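PDB 3QVO: NmrA family protein from Shigella flexneri 2a, which is of unknown function but, as a Rossmann-fold member of the NmrA family, probably binds NAD(P). Local coordinates for residues E99-A111 with P150-L163. Sequence-based numbering, arbitrary orientation.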
ATOM      1  N   GLU A  99      -5.830   6.850  12.697  1.00 79.60           N
ATOM      2  CA  GLU A  99      -7.211   6.669  13.057  1.00 79.68           C
ATOM      3  C   GLU A  99      -8.132   6.549  11.815  1.00 75.08           C
ATOM      4  O   GLU A  99      -7.866   7.105  10.703  1.00 71.44           O
ATOM      5  CB  GLU A  99      -7.680   7.774  14.019  1.00 83.72           C
ATOM      6  CG  GLU A  99      -7.293   7.488  15.497  1.00 89.85           C
ATOM      7  CD  GLU A  99      -7.829   8.527  16.472  1.00 97.43           C
ATOM      8  OE1 GLU A  99      -7.940   9.718  16.085  1.00100.47           O
ATOM      9  OE2 GLU A  99      -8.137   8.155  17.627  1.00102.67           O
ATOM     10  N   ASP A 100      -9.181   5.762  12.026  1.00 73.00           N
ATOM     11  CA  ASP A 100     -10.282   5.711  11.119  1.00 70.94           C
ATOM     12  C   ASP A 100      -9.895   5.093   9.811  1.00 66.82           C
ATOM     13  O   ASP A 100     -10.358   5.502   8.756  1.00 63.26           O
ATOM     14  CB  ASP A 100     -10.833   7.123  10.925  1.00 71.70           C
ATOM     15  CG  ASP A 100     -11.378   7.690  12.226  1.00 75.80           C
ATOM     16  OD1 ASP A 100     -12.184   6.982  12.894  1.00 76.89           O
ATOM     17  OD2 ASP A 100     -10.984   8.821  12.602  1.00 79.51           O
ATOM     18  N   LEU A 101      -9.052   4.071   9.881  1.00 65.66           N
ATOM     19  CA  LEU A 101      -8.572   3.465   8.652  1.00 63.01           C
ATOM     20  C   LEU A 101      -9.735   2.936   7.791  1.00 60.23           C
ATOM     21  O   LEU A 101      -9.611   2.837   6.558  1.00 58.77           O
ATOM     22  CB  LEU A 101      -7.568   2.372   8.973  1.00 63.75           C
ATOM     23  CG  LEU A 101      -6.626   1.943   7.864  1.00 64.78           C
ATOM     24  CD1 LEU A 101      -6.242   3.077   6.895  1.00 67.42           C
ATOM     25  CD2 LEU A 101      -5.403   1.375   8.505  1.00 67.50           C
ATOM     26  N   ASP A 102     -10.846   2.621   8.457  1.00 59.58           N
ATOM     27  CA  ASP A 102     -12.034   2.080   7.820  1.00 58.29           C
ATOM     28  C   ASP A 102     -12.730   3.152   6.979  1.00 56.92           C
ATOM     29  O   ASP A 102     -13.074   2.900   5.845  1.00 54.75           O
ATOM     30  CB  ASP A 102     -13.018   1.479   8.851  1.00 59.88           C
ATOM     31  CG  ASP A 102     -13.357   2.427  10.007  1.00 63.11           C
ATOM     32  OD1 ASP A 102     -12.551   3.323  10.305  1.00 64.00           O
ATOM     33  OD2 ASP A 102     -14.428   2.270  10.654  1.00 67.61           O
ATOM     34  N   ILE A 103     -12.918   4.330   7.568  1.00 57.29           N
ATOM     35  CA  ILE A 103     -13.446   5.487   6.900  1.00 56.85           C
ATOM     36  C   ILE A 103     -12.565   5.859   5.737  1.00 55.53           C
ATOM     37  O   ILE A 103     -13.072   6.127   4.608  1.00 52.87           O
ATOM     38  CB  ILE A 103     -13.680   6.682   7.895  1.00 59.59           C
ATOM     39  CG1 ILE A 103     -14.627   6.249   9.011  1.00 63.46           C
ATOM     40  CG2 ILE A 103     -14.317   7.853   7.181  1.00 56.88           C
ATOM     41  CD1 ILE A 103     -14.763   7.283  10.221  1.00 72.55           C
ATOM     42  N   GLN A 104     -11.248   5.802   5.958  1.00 55.22           N
ATOM     43  CA  GLN A 104     -10.293   6.064   4.881  1.00 53.62           C
ATOM     44  C   GLN A 104     -10.414   5.071   3.730  1.00 53.07           C
ATOM     45  O   GLN A 104     -10.437   5.477   2.527  1.00 51.67           O
ATOM     46  CB  GLN A 104      -8.845   6.043   5.391  1.00 54.32           C
ATOM     47  CG  GLN A 104      -8.477   7.104   6.431  1.00 55.27           C
ATOM     48  CD  GLN A 104      -7.011   7.078   6.720  1.00 55.87           C
ATOM     49  OE1 GLN A 104      -6.188   7.199   5.808  1.00 60.25           O
ATOM     50  NE2 GLN A 104      -6.662   6.925   7.970  1.00 56.79           N
ATOM     51  N   ALA A 105     -10.438   3.773   4.054  1.00 52.42           N
ATOM     52  CA  ALA A 105     -10.587   2.771   2.974  1.00 51.13           C
ATOM     53  C   ALA A 105     -11.890   3.022   2.203  1.00 51.47           C
ATOM     54  O   ALA A 105     -11.896   2.941   1.014  1.00 50.51           O
ATOM     55  CB  ALA A 105     -10.598   1.339   3.508  1.00 50.02           C
ATOM     56  N   ASN A 106     -12.998   3.270   2.894  1.00 53.54           N
ATOM     57  CA  ASN A 106     -14.283   3.512   2.231  1.00 54.08           C
ATOM     58  C   ASN A 106     -14.162   4.692   1.255  1.00 54.50           C
ATOM     59  O   ASN A 106     -14.737   4.687   0.144  1.00 56.17           O
ATOM     60  CB  ASN A 106     -15.364   3.832   3.245  1.00 55.87           C
ATOM     61  CG  ASN A 106     -15.879   2.612   3.993  1.00 57.70           C
ATOM     62  OD1 ASN A 106     -15.597   1.481   3.615  1.00 58.38           O
ATOM     63  ND2 ASN A 106     -16.667   2.849   5.061  1.00 53.75           N
ATOM     64  N   SER A 107     -13.385   5.690   1.640  1.00 53.98           N
ATOM     65  CA  SER A 107     -13.218   6.867   0.830  1.00 53.37           C
ATOM     66  C   SER A 107     -12.395   6.544  -0.425  1.00 51.38           C
ATOM     67  O   SER A 107     -12.698   7.045  -1.517  1.00 50.58           O
ATOM     68  CB  SER A 107     -12.596   7.988   1.666  1.00 54.33           C
ATOM     69  OG  SER A 107     -12.319   9.132   0.899  1.00 57.68           O
ATOM     70  N   VAL A 108     -11.409   5.664  -0.292  1.00 50.11           N
ATOM     71  CA  VAL A 108     -10.618   5.309  -1.414  1.00 48.59           C
ATOM     72  C   VAL A 108     -11.474   4.506  -2.394  1.00 49.38           C
ATOM     73  O   VAL A 108     -11.429   4.733  -3.605  1.00 48.06           O
ATOM     74  CB  VAL A 108      -9.320   4.573  -1.003  1.00 49.52           C
ATOM     75  CG1 VAL A 108      -8.547   4.010  -2.224  1.00 42.91           C
ATOM     76  CG2 VAL A 108      -8.412   5.522  -0.202  1.00 47.45           C
ATOM     77  N   ILE A 109     -12.280   3.597  -1.878  1.00 49.78           N
ATOM     78  CA  ILE A 109     -13.058   2.711  -2.751  1.00 49.83           C
ATOM     79  C   ILE A 109     -14.047   3.547  -3.593  1.00 50.37           C
ATOM     80  O   ILE A 109     -14.172   3.362  -4.819  1.00 50.99           O
ATOM     81  CB  ILE A 109     -13.792   1.703  -1.900  1.00 51.00           C
ATOM     82  CG1 ILE A 109     -12.802   0.678  -1.302  1.00 49.45           C
ATOM     83  CG2 ILE A 109     -14.887   1.008  -2.670  1.00 51.11           C
ATOM     84  CD1 ILE A 109     -13.387  -0.064  -0.049  1.00 50.27           C
ATOM     85  N   ALA A 110     -14.751   4.441  -2.912  1.00 50.39           N
ATOM     86  CA  ALA A 110     -15.709   5.359  -3.498  1.00 50.75           C
ATOM     87  C   ALA A 110     -15.073   6.215  -4.595  1.00 50.72           C
ATOM     88  O   ALA A 110     -15.643   6.373  -5.642  1.00 51.20           O
ATOM     89  CB  ALA A 110     -16.277   6.255  -2.443  1.00 50.45           C
ATOM     90  N   ALA A 111     -13.904   6.774  -4.338  1.00 50.77           N
ATOM     91  CA  ALA A 111     -13.220   7.605  -5.328  1.00 50.65           C
ATOM     92  C   ALA A 111     -12.782   6.742  -6.534  1.00 49.81           C
ATOM     93  O   ALA A 111     -12.951   7.127  -7.695  1.00 50.77           O
ATOM     94  CB  ALA A 111     -11.999   8.316  -4.699  1.00 49.05           C
ATOM     95  N   PRO A 150     -10.884  -1.304  13.052  1.00 79.85           N
ATOM     96  CA  PRO A 150     -10.870  -0.516  11.833  1.00 76.86           C
ATOM     97  C   PRO A 150     -10.102  -1.190  10.714  1.00 73.23           C
ATOM     98  O   PRO A 150     -10.534  -1.149   9.584  1.00 70.83           O
ATOM     99  CB  PRO A 150     -10.176   0.780  12.251  1.00 77.36           C
ATOM    100  CG  PRO A 150     -10.409   0.885  13.665  1.00 80.99           C
ATOM    101  CD  PRO A 150     -10.528  -0.488  14.219  1.00 82.43           C
ATOM    102  N   PHE A 151      -8.996  -1.832  11.042  1.00 72.14           N
ATOM    103  CA  PHE A 151      -8.241  -2.558  10.055  1.00 70.52           C
ATOM    104  C   PHE A 151      -9.041  -3.679   9.467  1.00 69.01           C
ATOM    105  O   PHE A 151      -8.972  -3.921   8.248  1.00 67.11           O
ATOM    106  CB  PHE A 151      -6.951  -3.123  10.647  1.00 72.05           C
ATOM    107  CG  PHE A 151      -5.856  -2.118  10.729  1.00 75.36           C
ATOM    108  CD1 PHE A 151      -6.005  -0.962  11.486  1.00 82.02           C
ATOM    109  CD2 PHE A 151      -4.676  -2.315  10.082  1.00 77.44           C
ATOM    110  CE1 PHE A 151      -4.980  -0.009  11.562  1.00 83.73           C
ATOM    111  CE2 PHE A 151      -3.651  -1.375  10.171  1.00 80.12           C
ATOM    112  CZ  PHE A 151      -3.812  -0.223  10.902  1.00 81.82           C
ATOM    113  N   ARG A 152      -9.774  -4.383  10.312  1.00 69.22           N
ATOM    114  CA  ARG A 152     -10.579  -5.501   9.827  1.00 69.65           C
ATOM    115  C   ARG A 152     -11.728  -4.985   8.977  1.00 67.56           C
ATOM    116  O   ARG A 152     -12.053  -5.549   7.959  1.00 67.25           O
ATOM    117  CB  ARG A 152     -11.127  -6.336  10.982  1.00 72.65           C
ATOM    118  CG  ARG A 152     -10.994  -7.827  10.758  1.00 75.46           C
ATOM    119  CD  ARG A 152     -11.157  -8.596  12.047  1.00 81.77           C
ATOM    120  NE  ARG A 152      -9.927  -8.733  12.825  1.00 84.05           N
ATOM    121  CZ  ARG A 152      -8.876  -9.465  12.451  1.00 84.61           C
ATOM    122  NH1 ARG A 152      -7.808  -9.543  13.246  1.00 85.84           N
ATOM    123  NH2 ARG A 152      -8.875 -10.119  11.286  1.00 82.08           N
ATOM    124  N   ARG A 153     -12.338  -3.904   9.411  1.00 66.91           N
ATOM    125  CA  ARG A 153     -13.401  -3.305   8.662  1.00 66.32           C
ATOM    126  C   ARG A 153     -12.886  -2.754   7.310  1.00 63.23           C
ATOM    127  O   ARG A 153     -13.556  -2.947   6.294  1.00 61.71           O
ATOM    128  CB  ARG A 153     -14.120  -2.240   9.492  1.00 68.25           C
ATOM    129  CG  ARG A 153     -14.999  -2.818  10.608  1.00 71.86           C
ATOM    130  CD  ARG A 153     -16.082  -1.804  11.028  1.00 78.02           C
ATOM    131  NE  ARG A 153     -15.495  -0.541  11.501  1.00 81.47           N
ATOM    132  CZ  ARG A 153     -15.144  -0.268  12.765  1.00 87.61           C
ATOM    133  NH1 ARG A 153     -15.330  -1.165  13.751  1.00 91.27           N
ATOM    134  NH2 ARG A 153     -14.616   0.926  13.060  1.00 87.72           N
ATOM    135  N   ALA A 154     -11.688  -2.151   7.288  1.00 61.47           N
ATOM    136  CA  ALA A 154     -11.035  -1.741   6.015  1.00 59.29           C
ATOM    137  C   ALA A 154     -10.830  -2.932   5.100  1.00 58.59           C
ATOM    138  O   ALA A 154     -11.244  -2.890   3.965  1.00 57.67           O
ATOM    139  CB  ALA A 154      -9.734  -1.033   6.242  1.00 57.60           C
ATOM    140  N   ALA A 155     -10.262  -4.013   5.617  1.00 59.26           N
ATOM    141  CA  ALA A 155     -10.009  -5.213   4.805  1.00 59.09           C
ATOM    142  C   ALA A 155     -11.285  -5.791   4.222  1.00 59.94           C
ATOM    143  O   ALA A 155     -11.324  -6.129   3.030  1.00 58.27           O
ATOM    144  CB  ALA A 155      -9.290  -6.291   5.625  1.00 59.40           C
ATOM    145  N   ASP A 156     -12.308  -5.941   5.079  1.00 61.22           N
ATOM    146  CA  ASP A 156     -13.590  -6.471   4.657  1.00 62.20           C
ATOM    147  C   ASP A 156     -14.225  -5.590   3.573  1.00 61.46           C
ATOM    148  O   ASP A 156     -14.858  -6.098   2.649  1.00 62.60           O
ATOM    149  CB  ASP A 156     -14.577  -6.548   5.838  1.00 65.14           C
ATOM    150  CG  ASP A 156     -14.194  -7.583   6.923  1.00 67.74           C
ATOM    151  OD1 ASP A 156     -13.234  -8.396   6.785  1.00 69.30           O
ATOM    152  OD2 ASP A 156     -14.878  -7.552   7.960  1.00 71.28           O
ATOM    153  N   ALA A 157     -14.104  -4.271   3.707  1.00 60.25           N
ATOM    154  CA  ALA A 157     -14.690  -3.367   2.755  1.00 59.65           C
ATOM    155  C   ALA A 157     -13.984  -3.572   1.404  1.00 58.65           C
ATOM    156  O   ALA A 157     -14.629  -3.626   0.365  1.00 60.06           O
ATOM    157  CB  ALA A 157     -14.604  -1.901   3.238  1.00 58.55           C
ATOM    158  N   ILE A 158     -12.659  -3.698   1.428  1.00 56.67           N
ATOM    159  CA  ILE A 158     -11.891  -3.925   0.218  1.00 54.85           C
ATOM    160  C   ILE A 158     -12.315  -5.236  -0.424  1.00 56.33           C
ATOM    161  O   ILE A 158     -12.661  -5.249  -1.611  1.00 56.02           O
ATOM    162  CB  ILE A 158     -10.413  -3.834   0.505  1.00 53.88           C
ATOM    163  CG1 ILE A 158     -10.045  -2.371   0.775  1.00 53.22           C
ATOM    164  CG2 ILE A 158      -9.572  -4.420  -0.622  1.00 53.33           C
ATOM    165  CD1 ILE A 158      -8.717  -2.198   1.440  1.00 54.61           C
ATOM    166  N   GLU A 159     -12.413  -6.310   0.372  1.00 57.15           N
ATOM    167  CA  GLU A 159     -12.814  -7.616  -0.178  1.00 58.62           C
ATOM    168  C   GLU A 159     -14.204  -7.666  -0.758  1.00 59.90           C
ATOM    169  O   GLU A 159     -14.471  -8.518  -1.592  1.00 60.40           O
ATOM    170  CB  GLU A 159     -12.638  -8.750   0.842  1.00 60.22           C
ATOM    171  CG  GLU A 159     -11.182  -8.975   1.205  1.00 58.58           C
ATOM    172  CD  GLU A 159     -10.976 -10.099   2.222  1.00 64.37           C
ATOM    173  OE1 GLU A 159     -11.817 -10.271   3.145  1.00 68.07           O
ATOM    174  OE2 GLU A 159      -9.947 -10.809   2.119  1.00 65.26           O
ATOM    175  N   ALA A 160     -15.073  -6.739  -0.346  1.00 60.42           N
ATOM    176  CA  ALA A 160     -16.445  -6.702  -0.806  1.00 61.70           C
ATOM    177  C   ALA A 160     -16.645  -5.627  -1.851  1.00 60.59           C
ATOM    178  O   ALA A 160     -17.755  -5.384  -2.244  1.00 62.83           O
ATOM    179  CB  ALA A 160     -17.409  -6.464   0.368  1.00 62.74           C
ATOM    180  N   SER A 161     -15.579  -5.019  -2.333  1.00 58.70           N
ATOM    181  CA  SER A 161     -15.692  -3.845  -3.182  1.00 57.48           C
ATOM    182  C   SER A 161     -15.924  -4.105  -4.662  1.00 58.16           C
ATOM    183  O   SER A 161     -16.326  -3.197  -5.370  1.00 57.76           O
ATOM    184  CB  SER A 161     -14.433  -3.008  -3.066  1.00 56.00           C
ATOM    185  OG  SER A 161     -13.322  -3.731  -3.529  1.00 54.91           O
ATOM    186  N   GLY A 162     -15.631  -5.315  -5.121  1.00 59.18           N
ATOM    187  CA  GLY A 162     -15.620  -5.643  -6.527  1.00 60.81           C
ATOM    188  C   GLY A 162     -14.467  -5.008  -7.308  1.00 60.32           C
ATOM    189  O   GLY A 162     -14.520  -4.919  -8.542  1.00 62.38           O
ATOM    190  N   LEU A 163     -13.445  -4.536  -6.607  1.00 58.01           N
ATOM    191  CA  LEU A 163     -12.298  -3.918  -7.238  1.00 57.33           C
ATOM    192  C   LEU A 163     -11.271  -5.009  -7.476  1.00 57.57           C
ATOM    193  O   LEU A 163     -11.350  -6.070  -6.901  1.00 58.19           O
ATOM    194  CB  LEU A 163     -11.697  -2.782  -6.375  1.00 55.09           C
ATOM    195  CG  LEU A 163     -12.540  -1.517  -6.146  1.00 55.77           C
ATOM    196  CD1 LEU A 163     -11.988  -0.632  -5.032  1.00 54.46           C
ATOM    197  CD2 LEU A 163     -12.662  -0.672  -7.417  1.00 57.58           C
TER
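Two neighbouring helices of the Rossmann fold, 101-111 and 150-159, run side by side in nearly the same direction, 19° apart with axes 7.8 Å from each other at their closest. Both pack on the parallel part of the central sheet: A105 and I158 rest on F122 of strand 119-123, which lies between strands 91-95 and 164-174. Small residues permit the close approach: CB of A105 meets CB of A154 at 3.7 Å, and the CA atoms of D102 and A154 come within 4.3 Å. Toward the N-terminal ends, L101 places its CD2 methyl over one face of the F151 ring in a CH-pi contact, 3.5 Å from the centroid and displaced toward CZ. L101 CG stands anti to the backbone N (chi1 -160°), which carries the methyl to the ring. On the outer side of the interface, R153 grips D102 side-on, NH2 at 2.8 Å and NE at 3.1 Å both donating to OD2. The oxygen lies in the guanidinium plane, yet both nitrogens reach it from the same face of the carboxylate, whose plane is turned 57° from that of the guanidinium. The other carboxylate oxygen, OD1, accepts a weak bond from the backbone N of I103. Further along, I109 reaches across with CD1 to A157 and I158, while its CG1 and CG2 branches touch L163 CD1. The turn bringing L163 here is closed by S161, whose OG donates to I158 O in the carbonyl plane; separately, the same OG accepts from L163 N at 3.2 Å, which makes an ST turn.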